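Local coordinates for protein Beta/alpha-amylase (Paenibacillus polymyxa, PDB 3VOC) that breaks down starch by hydrolysing alpha-1,4-glucosidic linkages, its family 14 beta-amylase part removing maltose units from the non-reducing chain ends, at residues F144-K148 with S270-V274. Sequence-based numbering, arbitrary orientation.
Sequences FAGYK and SVFGV
The K148 ammonium group holds the 270-274 loop by two hydrogen bonds to consecutive backbone carbonyls. K148 NZ lies 3.2 Å from V271 O and 3.1 Å from F272 O. It sits above both carbonyl planes, 38° out of the first and 56° out of the second. K148 CG stands anti to the backbone N (chi1 162°), and the chain runs extended alongside V271 O until a bend at the last torsion brings NZ to both oxygens.

Packing at the F272 ring is mixed. Its edge is turned to the 144-148 turn: F144 O lies in the ring plane, 3.4 Å from F272 CE2, and K148 CA is also at the edge. The same F144 O accepts the backbone hydrogen bond from Y147 N. V271 CG1 covers one ring face and also meets A145 CB at 3.7 Å. F144 CB touches F272 CZ, while the F144 ring turns from this contact to stack with F140 and pack on helix 58-69. The F272 side chain also touches I154 of strand 153-156. With an alanine at F272 the contacts with F144 and I154 would probably be lost, leaving V271 CG1 without the ring under it.

The contact joins two neighbouring helix-to-strand loops of the TIM barrel. They follow helices 127-144 and 240-268 and lead into the adjacent parallel strands 153-156 and 275-279, at the N-terminal end of the barrel strands.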
ATOM      1  N   PHE A 144      -2.534   9.999  20.765  1.00 16.37           N
ATOM      2  CA  PHE A 144      -1.258  10.537  20.332  1.00 16.52           C
ATOM      3  C   PHE A 144      -1.220  12.038  20.089  1.00 16.75           C
ATOM      4  O   PHE A 144      -0.197  12.562  19.630  1.00 17.23           O
ATOM      5  CB  PHE A 144      -0.739   9.739  19.136  1.00 16.45           C
ATOM      6  CG  PHE A 144      -0.265   8.366  19.519  1.00 15.96           C
ATOM      7  CD1 PHE A 144       1.078   8.126  19.784  1.00 17.42           C
ATOM      8  CD2 PHE A 144      -1.179   7.315  19.673  1.00 17.74           C
ATOM      9  CE1 PHE A 144       1.513   6.856  20.158  1.00 16.46           C
ATOM     10  CE2 PHE A 144      -0.742   6.040  20.052  1.00 16.04           C
ATOM     11  CZ  PHE A 144       0.593   5.816  20.295  1.00 15.84           C
ATOM     12  N   ALA A 145      -2.317  12.720  20.412  1.00 16.80           N
ATOM     13  CA  ALA A 145      -2.409  14.183  20.335  1.00 17.45           C
ATOM     14  C   ALA A 145      -1.253  14.866  21.080  1.00 17.70           C
ATOM     15  O   ALA A 145      -0.705  15.859  20.599  1.00 17.91           O
ATOM     16  CB  ALA A 145      -3.772  14.665  20.883  1.00 18.27           C
ATOM     17  N   GLY A 146      -0.865  14.318  22.235  1.00 18.15           N
ATOM     18  CA  GLY A 146       0.271  14.865  23.008  1.00 18.75           C
ATOM     19  C   GLY A 146       1.643  14.666  22.356  1.00 18.63           C
ATOM     20  O   GLY A 146       2.650  15.174  22.840  1.00 18.32           O
ATOM     21  N   TYR A 147       1.679  13.916  21.256  1.00 18.63           N
ATOM     22  CA  TYR A 147       2.913  13.671  20.504  1.00 19.03           C
ATOM     23  C   TYR A 147       2.943  14.486  19.211  1.00 18.61           C
ATOM     24  O   TYR A 147       3.738  14.203  18.297  1.00 17.81           O
ATOM     25  CB  TYR A 147       3.006  12.189  20.126  1.00 20.02           C
ATOM     26  CG  TYR A 147       3.308  11.268  21.279  1.00 22.49           C
ATOM     27  CD1 TYR A 147       4.615  10.878  21.548  1.00 25.36           C
ATOM     28  CD2 TYR A 147       2.288  10.784  22.101  1.00 25.67           C
ATOM     29  CE1 TYR A 147       4.909  10.033  22.604  1.00 27.58           C
ATOM     30  CE2 TYR A 147       2.572   9.931  23.168  1.00 26.85           C
ATOM     31  CZ  TYR A 147       3.888   9.553  23.404  1.00 29.10           C
ATOM     32  OH  TYR A 147       4.201   8.716  24.460  1.00 30.80           O
ATOM     33  N   LYS A 148       2.080  15.494  19.123  1.00 17.92           N
ATOM     34  CA  LYS A 148       1.901  16.243  17.861  1.00 17.62           C
ATOM     35  C   LYS A 148       3.219  16.787  17.278  1.00 17.75           C
ATOM     36  O   LYS A 148       3.481  16.647  16.079  1.00 17.59           O
ATOM     37  CB  LYS A 148       0.845  17.346  18.050  1.00 17.60           C
ATOM     38  CG  LYS A 148       0.853  18.423  17.013  1.00 18.74           C
ATOM     39  CD  LYS A 148      -0.032  19.584  17.430  1.00 23.07           C
ATOM     40  CE  LYS A 148       0.069  20.711  16.409  1.00 24.46           C
ATOM     41  NZ  LYS A 148      -0.882  20.494  15.304  1.00 29.07           N
ATOM     42  N   SER A 270      -7.418  18.492  12.516  1.00 19.01           N
ATOM     43  CA  SER A 270      -7.496  19.463  13.623  1.00 20.23           C
ATOM     44  C   SER A 270      -6.669  19.053  14.856  1.00 20.34           C
ATOM     45  O   SER A 270      -6.626  19.773  15.843  1.00 21.01           O
ATOM     46  CB  SER A 270      -8.953  19.730  13.998  1.00 20.45           C
ATOM     47  OG  SER A 270      -9.534  18.557  14.529  1.00 24.24           O
ATOM     48  N   VAL A 271      -6.000  17.906  14.792  1.00 19.83           N
ATOM     49  CA  VAL A 271      -5.186  17.433  15.904  1.00 19.23           C
ATOM     50  C   VAL A 271      -3.721  17.543  15.504  1.00 19.47           C
ATOM     51  O   VAL A 271      -2.918  18.167  16.208  1.00 20.29           O
ATOM     52  CB  VAL A 271      -5.564  15.982  16.300  1.00 19.62           C
ATOM     53  CG1 VAL A 271      -4.600  15.429  17.341  1.00 19.05           C
ATOM     54  CG2 VAL A 271      -7.033  15.933  16.814  1.00 20.55           C
ATOM     55  N   PHE A 272      -3.382  16.961  14.356  1.00 18.75           N
ATOM     56  CA  PHE A 272      -2.019  16.997  13.841  1.00 18.05           C
ATOM     57  C   PHE A 272      -1.842  18.039  12.745  1.00 18.10           C
ATOM     58  O   PHE A 272      -0.869  18.780  12.758  1.00 18.11           O
ATOM     59  CB  PHE A 272      -1.624  15.610  13.345  1.00 17.38           C
ATOM     60  CG  PHE A 272      -1.725  14.555  14.409  1.00 16.91           C
ATOM     61  CD1 PHE A 272      -2.730  13.590  14.356  1.00 14.91           C
ATOM     62  CD2 PHE A 272      -0.850  14.567  15.497  1.00 15.52           C
ATOM     63  CE1 PHE A 272      -2.831  12.615  15.348  1.00 16.63           C
ATOM     64  CE2 PHE A 272      -0.947  13.604  16.501  1.00 16.84           C
ATOM     65  CZ  PHE A 272      -1.931  12.626  16.431  1.00 16.35           C
ATOM     66  N   GLY A 273      -2.775  18.084  11.797  1.00 18.25           N
ATOM     67  CA  GLY A 273      -2.691  19.039  10.692  1.00 18.40           C
ATOM     68  C   GLY A 273      -1.465  18.803   9.823  1.00 18.56           C
ATOM     69  O   GLY A 273      -0.843  19.751   9.335  1.00 19.46           O
ATOM     70  N   VAL A 274      -1.123  17.538   9.608  1.00 17.64           N
ATOM     71  CA  VAL A 274       0.034  17.199   8.776  1.00 16.93           C
ATOM     72  C   VAL A 274      -0.435  16.536   7.481  1.00 16.76           C
ATOM     73  O   VAL A 274      -1.603  16.161   7.371  1.00 17.30           O
ATOM     74  CB  VAL A 274       0.997  16.247   9.522  1.00 16.52           C
ATOM     75  CG1 VAL A 274       1.680  16.963  10.704  1.00 16.33           C
ATOM     76  CG2 VAL A 274       0.249  14.961   9.963  1.00 15.76           C
TER